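Local coordinates for protein major pepsin inhibitor PI-3 (Ascaris suum, PDB 1F32) that inhibits the aspartic protease pepsin as a secreted, disulfide-bonded protein of the parasitic roundworm, at residues Q19-E31 and P63-N75. Residues are numbered along the deposited sequence; the frame is centred on the assembly and turned at random.
Sequences QVFVANLPWTMLE and PPFCGPQDMKMFN
W27 and M71 form a Met-aromatic contact. The M71 methyl CE sits over one face of the indole, 3.9 Å from the centroid of the six-membered ring of W27 and 11° off its normal, a CH-pi geometry; M71 SD lies oblique to the ring, 3.5 Å from W27 CH2. W27 CG is anti to the backbone N (chi1 -172°), while M71, with CG between its own N and carbonyl carbon and the chain extended beyond, comes from the opposite direction. The M71 methyl CE also meets V22 CG1 tip to tip at 3.9 Å.

F65 makes the second apolar cluster. L30 CD2 stands over one face of the F65 ring, 3.8 Å from the centroid and 21° off the normal; P63 CB, from the same segment, lies over the opposite face, toward the rim, and V20 CG2 approaches obliquely. F65 O lies near the indole plane, at its edge, 3.4 Å from W27 CD1. A water bridges this carbonyl, to which it donates, and W27 NE1, whose bond to it is weak. M73 packs on the turn, with SD 3.7 Å from A23 CB and CE 3.8 Å from L25 CD1.

Further out, Q69 NE2 donates to G67 O (2.9 Å), closing a local loop between F65 and M71, and the disulfide C13-C66 joins C66 to strand 13-16. Helix 35-52 adds V37 and F41 against F65; L82 packs on W27 and M71. Side chains, the F65 carbonyl and one water thus join a beta-hairpin, closed by the type I' turn V22-L25, to 63-71 and strand 72-76, bridging the three-stranded and five-stranded antiparallel sheets of this I33-family inhibitor.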
loop_
_atom_site.group_PDB
_atom_site.type_symbol
_atom_site.label_atom_id
_atom_site.label_comp_id
_atom_site.label_asym_id
_atom_site.label_seq_id
_atom_site.Cartn_x
_atom_site.Cartn_y
_atom_site.Cartn_z
ATOM N N GLN A 19 11.698 -9.092 -0.402
ATOM C CA GLN A 19 10.342 -8.584 -0.558
ATOM C C GLN A 19 10.202 -7.157 -0.075
ATOM O O GLN A 19 10.434 -6.872 1.104
ATOM C CB GLN A 19 9.354 -9.464 0.223
ATOM C CG GLN A 19 7.907 -9.051 0.063
ATOM C CD GLN A 19 7.386 -9.303 -1.335
ATOM O OE1 GLN A 19 7.366 -10.442 -1.802
ATOM N NE2 GLN A 19 6.962 -8.246 -2.010
ATOM N N VAL A 20 9.827 -6.257 -0.981
ATOM C CA VAL A 20 9.599 -4.880 -0.602
ATOM C C VAL A 20 8.186 -4.780 -0.042
ATOM O O VAL A 20 7.222 -5.234 -0.658
ATOM C CB VAL A 20 9.704 -3.903 -1.806
ATOM C CG1 VAL A 20 9.547 -2.462 -1.313
ATOM C CG2 VAL A 20 11.057 -4.079 -2.527
ATOM N N PHE A 21 8.070 -4.200 1.146
ATOM C CA PHE A 21 6.779 -4.005 1.785
ATOM C C PHE A 21 6.484 -2.515 1.882
ATOM O O PHE A 21 7.329 -1.732 2.315
ATOM C CB PHE A 21 6.780 -4.601 3.190
ATOM C CG PHE A 21 6.667 -6.090 3.210
ATOM C CD1 PHE A 21 5.425 -6.705 3.091
ATOM C CD2 PHE A 21 7.805 -6.881 3.355
ATOM C CE1 PHE A 21 5.313 -8.094 3.121
ATOM C CE2 PHE A 21 7.704 -8.261 3.382
ATOM C CZ PHE A 21 6.457 -8.869 3.268
ATOM N N VAL A 22 5.296 -2.129 1.438
ATOM C CA VAL A 22 4.854 -0.742 1.526
ATOM C C VAL A 22 3.502 -0.800 2.242
ATOM O O VAL A 22 2.601 -1.539 1.823
ATOM C CB VAL A 22 4.684 -0.129 0.137
ATOM C CG1 VAL A 22 4.246 1.323 0.249
ATOM C CG2 VAL A 22 6.000 -0.244 -0.625
ATOM N N ALA A 23 3.374 -0.045 3.331
ATOM C CA ALA A 23 2.138 -0.042 4.108
ATOM C C ALA A 23 1.818 -1.483 4.492
ATOM O O ALA A 23 0.653 -1.883 4.547
ATOM C CB ALA A 23 1.000 0.555 3.284
ATOM N N ASN A 24 2.866 -2.264 4.746
ATOM C CA ASN A 24 2.733 -3.667 5.132
ATOM C C ASN A 24 2.231 -4.590 4.034
ATOM O O ASN A 24 1.897 -5.749 4.297
ATOM C CB ASN A 24 1.811 -3.803 6.351
ATOM C CG ASN A 24 2.450 -3.301 7.622
ATOM O OD1 ASN A 24 1.780 -2.706 8.474
ATOM N ND2 ASN A 24 3.749 -3.553 7.775
ATOM N N LEU A 25 2.178 -4.090 2.804
ATOM C CA LEU A 25 1.725 -4.904 1.679
ATOM C C LEU A 25 2.929 -5.268 0.792
ATOM O O LEU A 25 3.834 -4.449 0.599
ATOM C CB LEU A 25 0.661 -4.131 0.887
ATOM C CG LEU A 25 -0.603 -3.845 1.709
ATOM C CD1 LEU A 25 -1.572 -3.026 0.894
ATOM C CD2 LEU A 25 -1.248 -5.162 2.130
ATOM N N PRO A 26 2.960 -6.503 0.252
ATOM C CA PRO A 26 4.062 -6.955 -0.610
ATOM C C PRO A 26 3.997 -6.294 -1.988
ATOM O O PRO A 26 3.426 -6.829 -2.935
ATOM C CB PRO A 26 3.857 -8.466 -0.658
ATOM C CG PRO A 26 2.371 -8.598 -0.558
ATOM C CD PRO A 26 2.011 -7.606 0.512
ATOM N N TRP A 27 4.623 -5.129 -2.073
ATOM C CA TRP A 27 4.632 -4.307 -3.274
ATOM C C TRP A 27 5.358 -4.906 -4.480
ATOM O O TRP A 27 4.779 -5.031 -5.562
ATOM C CB TRP A 27 5.238 -2.943 -2.913
ATOM C CG TRP A 27 5.143 -1.945 -3.973
ATOM C CD1 TRP A 27 6.172 -1.406 -4.691
ATOM C CD2 TRP A 27 3.945 -1.376 -4.489
ATOM N NE1 TRP A 27 5.682 -0.529 -5.632
ATOM C CE2 TRP A 27 4.314 -0.493 -5.525
ATOM C CE3 TRP A 27 2.584 -1.527 -4.175
ATOM C CZ2 TRP A 27 3.369 0.240 -6.255
ATOM C CZ3 TRP A 27 1.650 -0.801 -4.898
ATOM C CH2 TRP A 27 2.048 0.072 -5.926
ATOM N N THR A 28 6.628 -5.244 -4.299
ATOM C CA THR A 28 7.417 -5.814 -5.378
ATOM C C THR A 28 8.580 -6.578 -4.760
ATOM O O THR A 28 8.872 -6.430 -3.561
ATOM C CB THR A 28 7.960 -4.709 -6.317
ATOM O OG1 THR A 28 8.457 -5.314 -7.522
ATOM C CG2 THR A 28 9.103 -3.962 -5.661
ATOM N N MET A 29 9.232 -7.420 -5.559
ATOM C CA MET A 29 10.349 -8.190 -5.046
ATOM C C MET A 29 11.606 -7.839 -5.832
ATOM O O MET A 29 11.575 -7.713 -7.057
ATOM C CB MET A 29 10.040 -9.687 -5.146
ATOM C CG MET A 29 10.840 -10.546 -4.207
ATOM S SD MET A 29 10.395 -12.293 -4.356
ATOM C CE MET A 29 11.796 -12.890 -4.926
ATOM N N LEU A 30 12.705 -7.672 -5.113
ATOM C CA LEU A 30 13.987 -7.309 -5.707
ATOM C C LEU A 30 14.742 -8.486 -6.313
ATOM O O LEU A 30 14.691 -9.604 -5.794
ATOM C CB LEU A 30 14.856 -6.637 -4.644
ATOM C CG LEU A 30 14.188 -5.450 -3.940
ATOM C CD1 LEU A 30 15.184 -4.817 -3.004
ATOM C CD2 LEU A 30 13.680 -4.446 -4.967
ATOM N N GLU A 31 15.451 -8.224 -7.407
ATOM C CA GLU A 31 16.223 -9.268 -8.076
ATOM C C GLU A 31 17.565 -8.724 -8.537
ATOM O O GLU A 31 17.762 -7.512 -8.613
ATOM C CB GLU A 31 15.456 -9.800 -9.299
ATOM C CG GLU A 31 13.997 -10.101 -9.050
ATOM C CD GLU A 31 13.378 -10.877 -10.195
ATOM O OE1 GLU A 31 13.837 -12.013 -10.443
ATOM O OE2 GLU A 31 12.447 -10.349 -10.841
ATOM N N PRO A 63 14.358 3.952 -1.741
ATOM C CA PRO A 63 14.715 3.790 -3.152
ATOM C C PRO A 63 13.463 3.829 -4.025
ATOM O O PRO A 63 12.327 3.707 -3.538
ATOM C CB PRO A 63 15.409 2.421 -3.188
ATOM C CG PRO A 63 15.936 2.257 -1.754
ATOM C CD PRO A 63 14.741 2.759 -0.966
ATOM N N PRO A 64 13.645 3.981 -5.340
ATOM C CA PRO A 64 12.447 4.032 -6.180
ATOM C C PRO A 64 11.549 2.801 -6.133
ATOM O O PRO A 64 10.377 2.881 -6.507
ATOM C CB PRO A 64 12.998 4.322 -7.582
ATOM C CG PRO A 64 14.490 4.214 -7.468
ATOM C CD PRO A 64 14.845 4.453 -6.055
ATOM N N PHE A 65 12.075 1.675 -5.659
ATOM C CA PHE A 65 11.264 0.470 -5.621
ATOM C C PHE A 65 10.229 0.466 -4.515
ATOM O O PHE A 65 9.452 -0.485 -4.383
ATOM C CB PHE A 65 12.128 -0.801 -5.579
ATOM C CG PHE A 65 13.178 -0.824 -4.490
ATOM C CD1 PHE A 65 12.824 -0.818 -3.138
ATOM C CD2 PHE A 65 14.533 -0.939 -4.831
ATOM C CE1 PHE A 65 13.819 -0.935 -2.136
ATOM C CE2 PHE A 65 15.515 -1.058 -3.851
ATOM C CZ PHE A 65 15.162 -1.060 -2.502
ATOM N N CYS A 66 10.228 1.520 -3.704
ATOM C CA CYS A 66 9.212 1.674 -2.671
ATOM C C CYS A 66 7.957 2.220 -3.339
ATOM O O CYS A 66 6.922 2.410 -2.690
ATOM C CB CYS A 66 9.677 2.648 -1.600
ATOM S SG CYS A 66 10.908 1.892 -0.518
ATOM N N GLY A 67 8.062 2.495 -4.640
ATOM C CA GLY A 67 6.918 3.002 -5.381
ATOM C C GLY A 67 6.697 4.502 -5.278
ATOM O O GLY A 67 7.385 5.189 -4.528
ATOM N N PRO A 68 5.733 5.041 -6.033
ATOM C CA PRO A 68 5.444 6.480 -6.001
ATOM C C PRO A 68 5.204 6.939 -4.562
ATOM O O PRO A 68 4.366 6.379 -3.858
ATOM C CB PRO A 68 4.194 6.592 -6.875
ATOM C CG PRO A 68 4.392 5.489 -7.879
ATOM C CD PRO A 68 4.851 4.345 -6.991
ATOM N N GLN A 69 5.937 7.952 -4.116
ATOM C CA GLN A 69 5.782 8.413 -2.741
ATOM C C GLN A 69 4.465 9.121 -2.438
ATOM O O GLN A 69 4.163 9.412 -1.284
ATOM C CB GLN A 69 6.973 9.289 -2.348
ATOM C CG GLN A 69 8.303 8.527 -2.356
ATOM C CD GLN A 69 8.320 7.346 -1.381
ATOM O OE1 GLN A 69 8.383 7.527 -0.167
ATOM N NE2 GLN A 69 8.259 6.132 -1.919
ATOM N N ASP A 70 3.666 9.376 -3.463
ATOM C CA ASP A 70 2.385 10.033 -3.250
ATOM C C ASP A 70 1.208 9.165 -3.691
ATOM O O ASP A 70 0.103 9.664 -3.880
ATOM C CB ASP A 70 2.348 11.358 -4.010
ATOM C CG ASP A 70 2.512 11.175 -5.504
ATOM O OD1 ASP A 70 2.881 10.062 -5.944
ATOM O OD2 ASP A 70 2.282 12.156 -6.240
ATOM N N MET A 71 1.426 7.867 -3.852
ATOM C CA MET A 71 0.316 7.035 -4.287
ATOM C C MET A 71 -0.754 6.963 -3.205
ATOM O O MET A 71 -0.490 7.268 -2.043
ATOM C CB MET A 71 0.793 5.640 -4.700
ATOM C CG MET A 71 1.345 4.776 -3.605
ATOM S SD MET A 71 1.815 3.195 -4.348
ATOM C CE MET A 71 3.036 2.677 -3.197
ATOM N N LYS A 72 -1.967 6.594 -3.610
ATOM C CA LYS A 72 -3.095 6.508 -2.700
ATOM C C LYS A 72 -3.403 5.077 -2.272
ATOM O O LYS A 72 -3.125 4.118 -2.987
ATOM C CB LYS A 72 -4.341 7.111 -3.353
ATOM C CG LYS A 72 -4.205 8.574 -3.753
ATOM C CD LYS A 72 -5.566 9.141 -4.158
ATOM C CE LYS A 72 -5.455 10.562 -4.715
ATOM N NZ LYS A 72 -4.741 10.586 -6.024
ATOM N N MET A 73 -3.974 4.948 -1.086
ATOM C CA MET A 73 -4.342 3.642 -0.579
ATOM C C MET A 73 -5.798 3.732 -0.162
ATOM O O MET A 73 -6.241 4.760 0.365
ATOM C CB MET A 73 -3.461 3.283 0.625
ATOM C CG MET A 73 -3.792 1.954 1.284
ATOM S SD MET A 73 -2.495 1.583 2.469
ATOM C CE MET A 73 -2.885 -0.078 2.886
ATOM N N PHE A 74 -6.540 2.660 -0.414
ATOM C CA PHE A 74 -7.948 2.578 -0.052
ATOM C C PHE A 74 -8.118 1.228 0.645
ATOM O O PHE A 74 -7.725 0.186 0.115
ATOM C CB PHE A 74 -8.835 2.628 -1.298
ATOM C CG PHE A 74 -8.748 3.925 -2.074
ATOM C CD1 PHE A 74 -9.290 5.103 -1.560
ATOM C CD2 PHE A 74 -8.161 3.949 -3.335
ATOM C CE1 PHE A 74 -9.250 6.298 -2.301
ATOM C CE2 PHE A 74 -8.113 5.133 -4.086
ATOM C CZ PHE A 74 -8.663 6.309 -3.561
ATOM N N ASN A 75 -8.696 1.255 1.836
ATOM C CA ASN A 75 -8.898 0.038 2.606
ATOM C C ASN A 75 -10.378 -0.267 2.783
ATOM O O ASN A 75 -11.115 0.533 3.354
ATOM C CB ASN A 75 -8.215 0.198 3.951
ATOM C CG ASN A 75 -6.756 0.551 3.801
ATOM O OD1 ASN A 75 -5.979 -0.228 3.254
ATOM N ND2 ASN A 75 -6.379 1.742 4.260
HETATM O O HOH W 1 8.245 -0.541 -7.240
#